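Local coordinates for glutaredoxin related protein (Sulfolobus solfataricus, PDB 4MNN) that probably exchanges thiols and disulfides in other proteins, as an atypical protein disulfide oxidoreductase of the glutaredoxin family with a thioredoxin fold, at residues V58-Y63 with F120-S125; G101-F106 with E129-E134; P109-C114 with L151-I156; A68-P73 with K113-A118. All coordinates share one frame; numbering follows the deposited sequence.

Contact 1: residues V58-Y63 with F120-S125; sequences VYYTYY and FLYQVS
The phenol rings of Tyr60 and Tyr122 form an offset stack, with centroids 4.3 Å apart and planes inclined at 29°. Tyr122 CE2 sits 3.4 Å above the Tyr60 ring plane, over its centre, while Tyr60 OH lies over the rim of the Tyr122 face. At the edge of the Tyr60 ring comes Ser125 OG, 4.0 Å from Tyr60 CD2. The far end of Tyr122 reaches a third ring: its OH meets the edge of Tyr62, 3.4 Å from Tyr62 CD1. Tyr60 can offer its face to the helix because CG is tucked between the backbone N and the carbonyl carbon (chi1 62°), and its OH is hydrogen-bonded to Ser77 OG. Ser125 closes in on the strand backbone, its CB 3.3 Å from Tyr59 O. Its OG turns back within the helix to donate a 2.8 Å hydrogen bond to Tyr122 O. A serine in place of Tyr60 would probably strip one face of Tyr122 of its stacking partner and deprive Ser77 of its phenol mate. Strand 57-63 runs between strands 49-54 and 131-137, and helix 114-127 passes over it, the axes of the two segments coming within 8.2 Å of each other. Phe74 of helix 71-83 and Leu133 of strand 131-137 also touch Tyr60, so both helices and the sheet converge on this ring.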
loop_
_atom_site.group_PDB
_atom_site.type_symbol
_atom_site.label_atom_id
_atom_site.label_comp_id
_atom_site.label_asym_id
_atom_site.label_seq_id
_atom_site.Cartn_x
_atom_site.Cartn_y
_atom_site.Cartn_z
ATOM N N VAL A 58 -5.191 8.236 -6.864
ATOM C CA VAL A 58 -4.098 7.480 -6.224
ATOM C C VAL A 58 -4.616 6.979 -4.869
ATOM O O VAL A 58 -4.974 7.773 -3.993
ATOM C CB VAL A 58 -2.841 8.370 -5.979
ATOM C CG1 VAL A 58 -1.748 7.566 -5.235
ATOM C CG2 VAL A 58 -2.290 8.901 -7.326
ATOM N N TYR A 59 -4.699 5.660 -4.711
ATOM C CA TYR A 59 -5.158 5.070 -3.472
ATOM C C TYR A 59 -4.077 5.086 -2.426
ATOM O O TYR A 59 -4.346 5.352 -1.253
ATOM C CB TYR A 59 -5.654 3.651 -3.720
ATOM C CG TYR A 59 -6.991 3.669 -4.425
ATOM C CD1 TYR A 59 -7.071 3.914 -5.794
ATOM C CD2 TYR A 59 -8.180 3.509 -3.702
ATOM C CE1 TYR A 59 -8.323 4.010 -6.449
ATOM C CE2 TYR A 59 -9.428 3.600 -4.340
ATOM C CZ TYR A 59 -9.481 3.851 -5.712
ATOM O OH TYR A 59 -10.709 3.932 -6.364
ATOM N N TYR A 60 -2.849 4.807 -2.842
ATOM C CA TYR A 60 -1.730 4.891 -1.913
ATOM C C TYR A 60 -0.428 4.701 -2.654
ATOM O O TYR A 60 -0.416 4.320 -3.830
ATOM C CB TYR A 60 -1.873 3.820 -0.811
ATOM C CG TYR A 60 -1.857 2.393 -1.317
ATOM C CD1 TYR A 60 -0.656 1.754 -1.620
ATOM C CD2 TYR A 60 -3.050 1.685 -1.514
ATOM C CE1 TYR A 60 -0.641 0.439 -2.099
ATOM C CE2 TYR A 60 -3.048 0.361 -2.013
ATOM C CZ TYR A 60 -1.850 -0.248 -2.298
ATOM O OH TYR A 60 -1.788 -1.551 -2.802
ATOM N N THR A 61 0.669 4.970 -1.955
ATOM C CA THR A 61 2.007 4.752 -2.490
ATOM C C THR A 61 2.685 3.911 -1.415
ATOM O O THR A 61 2.566 4.215 -0.215
ATOM C CB THR A 61 2.857 6.028 -2.589
ATOM O OG1 THR A 61 2.250 6.939 -3.494
ATOM C CG2 THR A 61 4.270 5.687 -3.124
ATOM N N TYR A 62 3.372 2.868 -1.858
ATOM C CA TYR A 62 4.121 1.991 -0.989
ATOM C C TYR A 62 5.584 2.270 -1.353
ATOM O O TYR A 62 5.999 2.033 -2.520
ATOM C CB TYR A 62 3.790 0.537 -1.333
ATOM C CG TYR A 62 4.389 -0.454 -0.376
ATOM C CD1 TYR A 62 3.599 -1.118 0.575
ATOM C CD2 TYR A 62 5.764 -0.760 -0.427
ATOM C CE1 TYR A 62 4.164 -2.063 1.449
ATOM C CE2 TYR A 62 6.338 -1.700 0.439
ATOM C CZ TYR A 62 5.544 -2.343 1.373
ATOM O OH TYR A 62 6.139 -3.240 2.247
ATOM N N TYR A 63 6.334 2.787 -0.387
ATOM C CA TYR A 63 7.744 3.083 -0.560
ATOM C C TYR A 63 8.572 1.874 -0.121
ATOM O O TYR A 63 8.786 1.645 1.069
ATOM C CB TYR A 63 8.097 4.335 0.242
ATOM C CG TYR A 63 7.371 5.564 -0.296
ATOM C CD1 TYR A 63 6.205 6.050 0.323
ATOM C CD2 TYR A 63 7.890 6.273 -1.397
ATOM C CE1 TYR A 63 5.588 7.200 -0.126
ATOM C CE2 TYR A 63 7.280 7.442 -1.858
ATOM C CZ TYR A 63 6.134 7.898 -1.220
ATOM O OH TYR A 63 5.516 9.048 -1.679
ATOM N N PHE A 120 -5.843 -3.169 6.703
ATOM C CA PHE A 120 -6.839 -2.308 7.319
ATOM C C PHE A 120 -6.735 -0.910 6.678
ATOM O O PHE A 120 -7.729 -0.365 6.188
ATOM C CB PHE A 120 -6.580 -2.244 8.833
ATOM C CG PHE A 120 -7.505 -1.317 9.573
ATOM C CD1 PHE A 120 -8.798 -1.717 9.900
ATOM C CD2 PHE A 120 -7.072 -0.053 9.966
ATOM C CE1 PHE A 120 -9.662 -0.865 10.621
ATOM C CE2 PHE A 120 -7.912 0.808 10.679
ATOM C CZ PHE A 120 -9.213 0.399 11.011
ATOM N N LEU A 121 -5.522 -0.364 6.604
ATOM C CA LEU A 121 -5.375 0.973 6.018
ATOM C C LEU A 121 -5.635 1.014 4.518
ATOM O O LEU A 121 -6.136 2.020 4.020
ATOM C CB LEU A 121 -3.990 1.555 6.355
ATOM C CG LEU A 121 -3.835 1.854 7.846
ATOM C CD1 LEU A 121 -2.379 2.339 8.131
ATOM C CD2 LEU A 121 -4.859 2.959 8.285
ATOM N N TYR A 122 -5.340 -0.073 3.798
ATOM C CA TYR A 122 -5.615 -0.097 2.346
ATOM C C TYR A 122 -7.113 0.084 2.170
ATOM O O TYR A 122 -7.565 0.765 1.243
ATOM C CB TYR A 122 -5.216 -1.423 1.712
ATOM C CG TYR A 122 -3.728 -1.620 1.567
ATOM C CD1 TYR A 122 -3.163 -2.901 1.683
ATOM C CD2 TYR A 122 -2.883 -0.530 1.280
ATOM C CE1 TYR A 122 -1.780 -3.105 1.509
ATOM C CE2 TYR A 122 -1.485 -0.714 1.105
ATOM C CZ TYR A 122 -0.955 -2.011 1.214
ATOM O OH TYR A 122 0.380 -2.238 0.990
ATOM N N GLN A 123 -7.891 -0.518 3.065
ATOM C CA GLN A 123 -9.342 -0.386 2.955
ATOM C C GLN A 123 -9.792 1.016 3.339
ATOM O O GLN A 123 -10.718 1.542 2.747
ATOM C CB GLN A 123 -10.023 -1.451 3.791
ATOM C CG GLN A 123 -9.799 -2.829 3.156
ATOM C CD GLN A 123 -10.366 -3.932 3.981
ATOM O OE1 GLN A 123 -9.687 -4.498 4.833
ATOM N NE2 GLN A 123 -11.635 -4.244 3.747
ATOM N N VAL A 124 -9.141 1.614 4.330
ATOM C CA VAL A 124 -9.468 2.982 4.695
ATOM C C VAL A 124 -9.196 3.926 3.487
ATOM O O VAL A 124 -9.990 4.845 3.200
ATOM C CB VAL A 124 -8.634 3.428 5.918
ATOM C CG1 VAL A 124 -8.851 4.899 6.189
ATOM C CG2 VAL A 124 -8.993 2.584 7.140
ATOM N N SER A 125 -8.105 3.702 2.753
ATOM C CA SER A 125 -7.791 4.573 1.598
ATOM C C SER A 125 -8.848 4.450 0.495
ATOM O O SER A 125 -9.056 5.378 -0.292
ATOM C CB SER A 125 -6.387 4.245 1.027
ATOM O OG SER A 125 -6.359 3.081 0.199
#

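Contact 2: residues G101-F106 with E129-E134; sequences GSVKLF and ENVKLE
Residues Gly101-Lys104 and Val131-Glu134 pair as the two parallel strands of a beta-alpha-beta unit whose connecting element is helix 114-127. The backbone bonds interleave: Lys132 N gives to Gly101 O, Val103 N to Lys132 O, Glu134 N to Val103 O and Leu105 N to Glu134 O. Gly101 starts the strand with a positive phi of 91°, where a side chain would jam against the preceding carbonyl. On one face Val103 fits between its neighbours, CG2 lying 3.6 Å from Val131 CG1 and CG1 4.0 Å from Leu133 CD1. On the opposite face, Ser102, Lys104, Lys132 and Glu134 bring polar groups. Lys104 and Glu134 lie alongside, pointing the same way, with Lys104 CE 3.4 Å from Glu134 OE1; the ammonium itself is taken by Asp160 and Tyr148. A water accepts from Ser102 OG at 2.7 Å and donates to Lys132 O and, at 2.6 Å, to Glu134 OE1, so it ties the two strands together beside their backbones. Glu134 OE2 is hydrogen-bonded to Tyr63 OH. Helix 114-127 covers the apolar face, through Leu121 on Leu105 and Ser125 on Leu133, while strands 155-158 and 57-63 flank the pair.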
loop_
_atom_site.group_PDB
_atom_site.type_symbol
_atom_site.label_atom_id
_atom_site.label_comp_id
_atom_site.label_asym_id
_atom_site.label_seq_id
_atom_site.Cartn_x
_atom_site.Cartn_y
_atom_site.Cartn_z
ATOM N N GLY A 101 -6.337 13.894 6.059
ATOM C CA GLY A 101 -4.911 14.124 6.002
ATOM C C GLY A 101 -3.965 12.966 5.803
ATOM O O GLY A 101 -4.326 11.857 5.432
ATOM N N SER A 102 -2.715 13.246 6.093
ATOM C CA SER A 102 -1.664 12.259 5.907
ATOM C C SER A 102 -1.748 11.120 6.909
ATOM O O SER A 102 -1.986 11.335 8.096
ATOM C CB SER A 102 -0.309 12.946 6.049
ATOM O OG SER A 102 0.754 12.003 6.056
ATOM N N VAL A 103 -1.564 9.911 6.398
ATOM C CA VAL A 103 -1.513 8.717 7.228
ATOM C C VAL A 103 -0.301 7.961 6.684
ATOM O O VAL A 103 -0.285 7.572 5.511
ATOM C CB VAL A 103 -2.784 7.817 7.077
ATOM C CG1 VAL A 103 -2.638 6.538 7.966
ATOM C CG2 VAL A 103 -4.023 8.603 7.490
ATOM N N LYS A 104 0.736 7.792 7.505
ATOM C CA LYS A 104 1.919 7.049 7.095
ATOM C C LYS A 104 2.088 5.832 7.963
ATOM O O LYS A 104 2.105 5.929 9.194
ATOM C CB LYS A 104 3.185 7.892 7.209
ATOM C CG LYS A 104 3.126 9.089 6.274
ATOM C CD LYS A 104 4.320 10.018 6.435
ATOM C CE LYS A 104 4.173 11.138 5.377
ATOM N NZ LYS A 104 5.392 11.927 5.242
ATOM N N LEU A 105 2.245 4.695 7.309
ATOM C CA LEU A 105 2.440 3.434 8.013
ATOM C C LEU A 105 3.859 2.948 7.744
ATOM O O LEU A 105 4.254 2.846 6.592
ATOM C CB LEU A 105 1.453 2.373 7.493
ATOM C CG LEU A 105 1.760 0.957 8.021
ATOM C CD1 LEU A 105 1.548 0.920 9.531
ATOM C CD2 LEU A 105 0.848 -0.110 7.345
ATOM N N PHE A 106 4.625 2.696 8.799
ATOM C CA PHE A 106 5.957 2.140 8.665
ATOM C C PHE A 106 5.890 0.655 8.959
ATOM O O PHE A 106 5.291 0.241 9.948
ATOM C CB PHE A 106 6.921 2.830 9.633
ATOM C CG PHE A 106 7.178 4.281 9.248
ATOM C CD1 PHE A 106 8.268 4.613 8.458
ATOM C CD2 PHE A 106 6.251 5.268 9.561
ATOM C CE1 PHE A 106 8.432 5.903 7.979
ATOM C CE2 PHE A 106 6.396 6.573 9.085
ATOM C CZ PHE A 106 7.496 6.881 8.291
ATOM N N GLU A 129 -11.346 9.368 0.452
ATOM C CA GLU A 129 -10.461 10.103 -0.444
ATOM C C GLU A 129 -9.768 11.268 0.225
ATOM O O GLU A 129 -8.866 11.876 -0.369
ATOM C CB GLU A 129 -11.254 10.649 -1.632
ATOM C CG GLU A 129 -11.992 9.608 -2.402
ATOM C CD GLU A 129 -12.849 10.229 -3.482
ATOM O OE1 GLU A 129 -12.267 10.926 -4.356
ATOM O OE2 GLU A 129 -14.087 10.020 -3.443
ATOM N N ASN A 130 -10.190 11.604 1.446
ATOM C CA ASN A 130 -9.604 12.738 2.161
ATOM C C ASN A 130 -8.359 12.314 2.938
ATOM O O ASN A 130 -7.718 13.141 3.597
ATOM C CB ASN A 130 -10.635 13.322 3.133
ATOM C CG ASN A 130 -11.878 13.838 2.427
ATOM O OD1 ASN A 130 -13.011 13.534 2.827
ATOM N ND2 ASN A 130 -11.678 14.621 1.386
ATOM N N VAL A 131 -8.052 11.020 2.900
ATOM C CA VAL A 131 -6.863 10.488 3.576
ATOM C C VAL A 131 -5.794 10.290 2.493
ATOM O O VAL A 131 -6.119 9.893 1.388
ATOM C CB VAL A 131 -7.167 9.105 4.257
ATOM C CG1 VAL A 131 -5.885 8.278 4.390
ATOM C CG2 VAL A 131 -7.752 9.321 5.669
ATOM N N LYS A 132 -4.537 10.598 2.799
ATOM C CA LYS A 132 -3.459 10.372 1.834
ATOM C C LYS A 132 -2.570 9.330 2.502
ATOM O O LYS A 132 -1.791 9.657 3.394
ATOM C CB LYS A 132 -2.654 11.642 1.559
ATOM C CG LYS A 132 -1.549 11.358 0.525
ATOM C CD LYS A 132 -0.647 12.535 0.301
ATOM C CE LYS A 132 0.263 12.251 -0.869
ATOM N NZ LYS A 132 1.170 13.373 -1.197
ATOM N N LEU A 133 -2.746 8.069 2.084
ATOM C CA LEU A 133 -2.012 6.932 2.644
ATOM C C LEU A 133 -0.676 6.660 1.968
ATOM O O LEU A 133 -0.593 6.544 0.749
ATOM C CB LEU A 133 -2.880 5.644 2.548
ATOM C CG LEU A 133 -2.199 4.359 3.068
ATOM C CD1 LEU A 133 -1.943 4.524 4.569
ATOM C CD2 LEU A 133 -3.081 3.130 2.777
ATOM N N GLU A 134 0.371 6.552 2.766
ATOM C CA GLU A 134 1.701 6.208 2.252
ATOM C C GLU A 134 2.229 5.125 3.161
ATOM O O GLU A 134 2.074 5.228 4.392
ATOM C CB GLU A 134 2.626 7.433 2.289
ATOM C CG GLU A 134 2.176 8.481 1.231
ATOM C CD GLU A 134 2.975 9.771 1.261
ATOM O OE1 GLU A 134 2.944 10.481 2.283
ATOM O OE2 GLU A 134 3.625 10.064 0.247
HETATM O O HOH W 1 0.672 10.864 3.576
#

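Contact 3: residues P109-C114 with L151-I156; sequences PDCTKC and LSVPKI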
loop_
_atom_site.group_PDB
_atom_site.type_symbol
_atom_site.label_atom_id
_atom_site.label_comp_id
_atom_site.label_asym_id
_atom_site.label_seq_id
_atom_site.Cartn_x
_atom_site.Cartn_y
_atom_site.Cartn_z
ATOM N N PRO A 109 9.725 -6.244 6.579
ATOM C CA PRO A 109 9.350 -7.611 6.198
ATOM C C PRO A 109 9.218 -8.520 7.423
ATOM O O PRO A 109 8.252 -9.274 7.544
ATOM C CB PRO A 109 10.500 -8.043 5.287
ATOM C CG PRO A 109 10.838 -6.780 4.577
ATOM C CD PRO A 109 10.822 -5.748 5.727
ATOM N N ASP A 110 10.184 -8.436 8.343
ATOM C CA ASP A 110 10.148 -9.266 9.552
ATOM C C ASP A 110 9.198 -8.603 10.525
ATOM O O ASP A 110 9.624 -8.024 11.534
ATOM C CB ASP A 110 11.543 -9.356 10.181
ATOM C CG ASP A 110 11.606 -10.346 11.344
ATOM O OD1 ASP A 110 12.608 -10.300 12.087
ATOM O OD2 ASP A 110 10.668 -11.173 11.522
ATOM N N CYS A 111 7.901 -8.677 10.230
ATOM C CA CYS A 111 6.937 -8.032 11.099
ATOM C C CYS A 111 5.594 -8.737 11.043
ATOM O O CYS A 111 4.920 -8.719 10.019
ATOM C CB CYS A 111 6.794 -6.556 10.688
ATOM S SG CYS A 111 5.543 -5.621 11.614
ATOM N N THR A 112 5.210 -9.336 12.162
ATOM C CA THR A 112 3.962 -10.070 12.222
ATOM C C THR A 112 2.719 -9.228 12.119
ATOM O O THR A 112 1.814 -9.580 11.377
ATOM C CB THR A 112 3.882 -10.921 13.516
ATOM O OG1 THR A 112 4.913 -11.911 13.484
ATOM C CG2 THR A 112 2.530 -11.611 13.624
ATOM N N LYS A 113 2.657 -8.108 12.840
ATOM C CA LYS A 113 1.448 -7.319 12.773
ATOM C C LYS A 113 1.376 -6.333 11.632
ATOM O O LYS A 113 0.345 -5.730 11.435
ATOM C CB LYS A 113 1.194 -6.563 14.095
ATOM C CG LYS A 113 0.785 -7.432 15.265
ATOM C CD LYS A 113 0.448 -6.612 16.495
ATOM C CE LYS A 113 1.648 -5.801 16.979
ATOM N NZ LYS A 113 2.857 -6.624 17.320
ATOM N N CYS A 114 2.432 -6.183 10.850
ATOM C CA CYS A 114 2.375 -5.182 9.789
ATOM C C CYS A 114 1.369 -5.474 8.681
ATOM O O CYS A 114 0.652 -4.587 8.272
ATOM C CB CYS A 114 3.759 -4.956 9.176
ATOM S SG CYS A 114 4.971 -4.127 10.287
ATOM N N LEU A 151 10.915 2.963 15.832
ATOM C CA LEU A 151 11.793 1.874 16.257
ATOM C C LEU A 151 10.987 0.607 15.875
ATOM O O LEU A 151 11.188 0.009 14.791
ATOM C CB LEU A 151 12.103 1.936 17.776
ATOM C CG LEU A 151 13.081 3.040 18.198
ATOM C CD1 LEU A 151 13.221 3.054 19.717
ATOM C CD2 LEU A 151 14.446 2.784 17.537
ATOM N N SER A 152 10.025 0.227 16.697
ATOM C CA SER A 152 9.243 -0.962 16.356
ATOM C C SER A 152 8.163 -0.648 15.292
ATOM O O SER A 152 7.712 0.518 15.108
ATOM C CB SER A 152 8.591 -1.551 17.610
ATOM O OG SER A 152 7.530 -0.732 18.103
ATOM N N VAL A 153 7.759 -1.700 14.590
ATOM C CA VAL A 153 6.702 -1.579 13.572
ATOM C C VAL A 153 5.667 -2.671 13.894
ATOM O O VAL A 153 5.977 -3.613 14.632
ATOM C CB VAL A 153 7.282 -1.764 12.150
ATOM C CG1 VAL A 153 8.159 -0.558 11.770
ATOM C CG2 VAL A 153 8.186 -3.075 12.083
ATOM N N PRO A 154 4.416 -2.527 13.415
ATOM C CA PRO A 154 3.944 -1.397 12.612
ATOM C C PRO A 154 3.834 -0.133 13.454
ATOM O O PRO A 154 3.618 -0.196 14.676
ATOM C CB PRO A 154 2.556 -1.852 12.143
ATOM C CG PRO A 154 2.089 -2.720 13.298
ATOM C CD PRO A 154 3.340 -3.531 13.579
ATOM N N LYS A 155 3.971 1.025 12.803
ATOM C CA LYS A 155 3.831 2.298 13.508
ATOM C C LYS A 155 3.115 3.256 12.539
ATOM O O LYS A 155 3.546 3.402 11.406
ATOM C CB LYS A 155 5.212 2.869 13.885
ATOM C CG LYS A 155 5.095 4.195 14.694
ATOM C CD LYS A 155 4.278 4.003 16.000
ATOM C CE LYS A 155 4.079 5.340 16.748
ATOM N NZ LYS A 155 3.144 5.221 17.954
ATOM N N ILE A 156 2.017 3.877 12.980
ATOM C CA ILE A 156 1.282 4.786 12.099
ATOM C C ILE A 156 1.526 6.202 12.591
ATOM O O ILE A 156 1.497 6.467 13.807
ATOM C CB ILE A 156 -0.255 4.543 12.149
ATOM C CG1 ILE A 156 -0.585 3.070 11.838
ATOM C CG2 ILE A 156 -0.938 5.448 11.149
ATOM C CD1 ILE A 156 -2.095 2.688 12.141
#
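Cys111 and Cys114, the CxxC motif at the start of a helix, face Val153 and the cis-proline Pro154: this is the redox-site arrangement of the thioredoxin fold. The cysteines are oxidised here, the two SG atoms joined at 2.1 Å. Pro154 lays one face of its ring, at the N-CD side, over the disulfide, with Pro154 CD 3.6 Å from Cys111 SG and also within touch of Cys114 SG. The sulfurs arrive from different backbone directions: in Cys111 the SG is anti to the backbone N (chi1 176°), whereas in Cys114 it stands opposite the carbonyl carbon (chi1 -69°), and the two meet before the proline. Val153 adds an apolar flank. Its CG2, held between the backbone N and carbonyl carbon, is 3.7 Å from Cys111 SG, and its CB also touches Cys114 SG. Lys113 CB comes in at the rim of the proline ring, 3.8 Å from Pro154 CD, so one linker residue of the motif also touches the proline. Leu105 of strand 101-107 and Thr117 of helix 114-127 also touch Pro154. In thioredoxins the backbone of the residue before the cis-proline pairs with bound peptide substrates; Val153 is consistent with such a role. Val153 O lies 3.7 Å from Cys111 SG. Pro154 N, an imide nitrogen with no hydrogen to donate, stands 3.6 Å from Cys114 SG.

Contact 4: residues A68-P73 with K113-A118; sequences ANELWP and KCPITA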
loop_
_atom_site.group_PDB
_atom_site.type_symbol
_atom_site.label_atom_id
_atom_site.label_comp_id
_atom_site.label_asym_id
_atom_site.label_seq_id
_atom_site.Cartn_x
_atom_site.Cartn_y
_atom_site.Cartn_z
ATOM N N ALA A 68 7.565 -10.610 0.407
ATOM C CA ALA A 68 7.500 -11.335 1.689
ATOM C C ALA A 68 6.075 -11.272 2.240
ATOM O O ALA A 68 5.122 -11.431 1.468
ATOM C CB ALA A 68 8.509 -10.776 2.709
ATOM N N ASN A 69 5.886 -11.025 3.534
ATOM C CA ASN A 69 4.505 -11.029 4.038
ATOM C C ASN A 69 3.619 -9.824 3.657
ATOM O O ASN A 69 2.422 -9.773 4.004
ATOM C CB ASN A 69 4.475 -11.336 5.566
ATOM C CG ASN A 69 4.867 -10.154 6.450
ATOM O OD1 ASN A 69 4.870 -10.264 7.691
ATOM N ND2 ASN A 69 5.209 -9.043 5.838
ATOM N N GLU A 70 4.188 -8.871 2.917
ATOM C CA GLU A 70 3.408 -7.709 2.460
ATOM C C GLU A 70 2.799 -7.971 1.078
ATOM O O GLU A 70 1.931 -7.230 0.595
ATOM C CB GLU A 70 4.296 -6.449 2.404
ATOM C CG GLU A 70 4.721 -5.954 3.795
ATOM C CD GLU A 70 3.533 -5.499 4.674
ATOM O OE1 GLU A 70 2.474 -5.111 4.138
ATOM O OE2 GLU A 70 3.664 -5.493 5.930
ATOM N N LEU A 71 3.220 -9.046 0.422
ATOM C CA LEU A 71 2.665 -9.299 -0.903
ATOM C C LEU A 71 1.177 -9.685 -0.871
ATOM O O LEU A 71 0.399 -9.239 -1.715
ATOM C CB LEU A 71 3.456 -10.412 -1.626
ATOM C CG LEU A 71 2.909 -10.742 -3.031
ATOM C CD1 LEU A 71 3.076 -9.530 -3.954
ATOM C CD2 LEU A 71 3.671 -11.936 -3.620
ATOM N N TRP A 72 0.787 -10.523 0.083
ATOM C CA TRP A 72 -0.588 -10.975 0.145
ATOM C C TRP A 72 -1.553 -9.803 0.331
ATOM O O TRP A 72 -2.555 -9.695 -0.407
ATOM C CB TRP A 72 -0.711 -12.031 1.249
ATOM C CG TRP A 72 -2.111 -12.488 1.532
ATOM C CD1 TRP A 72 -3.054 -12.899 0.622
ATOM C CD2 TRP A 72 -2.726 -12.577 2.819
ATOM N NE1 TRP A 72 -4.225 -13.236 1.274
ATOM C CE2 TRP A 72 -4.049 -13.049 2.623
ATOM C CE3 TRP A 72 -2.286 -12.309 4.128
ATOM C CZ2 TRP A 72 -4.940 -13.249 3.682
ATOM C CZ3 TRP A 72 -3.180 -12.511 5.184
ATOM C CH2 TRP A 72 -4.490 -12.980 4.947
ATOM N N PRO A 73 -1.291 -8.922 1.320
ATOM C CA PRO A 73 -2.170 -7.767 1.544
ATOM C C PRO A 73 -2.178 -6.867 0.304
ATOM O O PRO A 73 -3.198 -6.319 -0.065
ATOM C CB PRO A 73 -1.536 -7.044 2.724
ATOM C CG PRO A 73 -0.787 -8.087 3.425
ATOM C CD PRO A 73 -0.289 -9.050 2.393
ATOM N N LYS A 113 2.657 -8.108 12.840
ATOM C CA LYS A 113 1.448 -7.319 12.773
ATOM C C LYS A 113 1.376 -6.333 11.632
ATOM O O LYS A 113 0.345 -5.730 11.435
ATOM C CB LYS A 113 1.194 -6.563 14.095
ATOM C CG LYS A 113 0.785 -7.432 15.265
ATOM C CD LYS A 113 0.448 -6.612 16.495
ATOM C CE LYS A 113 1.648 -5.801 16.979
ATOM N NZ LYS A 113 2.857 -6.624 17.320
ATOM N N CYS A 114 2.432 -6.183 10.850
ATOM C CA CYS A 114 2.375 -5.182 9.789
ATOM C C CYS A 114 1.369 -5.474 8.681
ATOM O O CYS A 114 0.652 -4.587 8.272
ATOM C CB CYS A 114 3.759 -4.956 9.176
ATOM S SG CYS A 114 4.971 -4.127 10.287
ATOM N N PRO A 115 1.315 -6.720 8.186
ATOM C CA PRO A 115 0.345 -6.986 7.121
ATOM C C PRO A 115 -1.092 -6.764 7.542
ATOM O O PRO A 115 -1.915 -6.390 6.725
ATOM C CB PRO A 115 0.664 -8.428 6.690
ATOM C CG PRO A 115 1.388 -9.019 7.886
ATOM C CD PRO A 115 2.235 -7.856 8.381
ATOM N N ILE A 116 -1.388 -6.998 8.817
ATOM C CA ILE A 116 -2.731 -6.802 9.341
ATOM C C ILE A 116 -3.048 -5.294 9.278
ATOM O O ILE A 116 -4.137 -4.887 8.863
ATOM C CB ILE A 116 -2.816 -7.312 10.805
ATOM C CG1 ILE A 116 -2.142 -8.695 10.905
ATOM C CG2 ILE A 116 -4.257 -7.355 11.258
ATOM C CD1 ILE A 116 -2.095 -9.302 12.303
ATOM N N THR A 117 -2.083 -4.463 9.663
ATOM C CA THR A 117 -2.301 -3.010 9.639
ATOM C C THR A 117 -2.385 -2.455 8.230
ATOM O O THR A 117 -3.208 -1.593 7.960
ATOM C CB THR A 117 -1.216 -2.299 10.435
ATOM O OG1 THR A 117 -1.186 -2.882 11.746
ATOM C CG2 THR A 117 -1.561 -0.783 10.602
ATOM N N ALA A 118 -1.515 -2.922 7.338
ATOM C CA ALA A 118 -1.590 -2.472 5.953
ATOM C C ALA A 118 -2.954 -2.811 5.350
ATOM O O ALA A 118 -3.567 -1.990 4.670
ATOM C CB ALA A 118 -0.520 -3.113 5.135
#
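Pro115 carries its ring against the turn formed by Asn69, Glu70 and Pro73, and its CG comes 3.9 Å from Asn69 CG. The Asn69 side chain crosses that of Pro115 at about a right angle. It is brought there by a first torsion of 77°, which sets CG between the backbone N and the carbonyl carbon. The backbone joins in, with Asn69 O 3.5 Å from Pro115 CB. On that same CB rests Pro73 CG, at 3.6 Å, the two proline rings lying side by side and pointing the same way. Glu70 folds over at chi2 (-63°) and lays its carboxylate along the first turn of the helix. Its OE2 is 3.3 Å from Cys114 CB, and its OE1 meets Ala118 CB one turn later, at 3.7 Å. Pro115 N, though near OE2, has no hydrogen to give. Lys113 O receives both Thr117 N and Thr117 OG1, the latter at 3.2 Å. A glycine in place of Asn69 would probably open a gap beside Pro115 CG, since the amide that lies across it would be missing. The Glu70 side chain also touches Val107 of strand 101-107. The contact joins the start of helix 71-83 to that of helix 114-127, whose first turn bears the second cysteine of a thioredoxin-type CxxC motif.

How the contacts relate
Contacts 1, 3 and 4 share the element that starts with the CxxC motif: contact 3 holds the motif itself, contact 4 the first turn of helix 114-127, and contact 1 its later turns. Contact 2 pairs the strands on either side of that helix in the chain. Centres of contacts 1 and 2 lie about 7 Å apart, those of 3 and 4 about 9 Å, and those of 2 and 3 about 17 Å. Along the chain 58-63 and 68-73 come first, followed by the segments from 101 to 156. Contacts 1 and 4 thus tie the earlier thioredoxin-like region to the later one, which carries this disulfide, on a single mixed sheet.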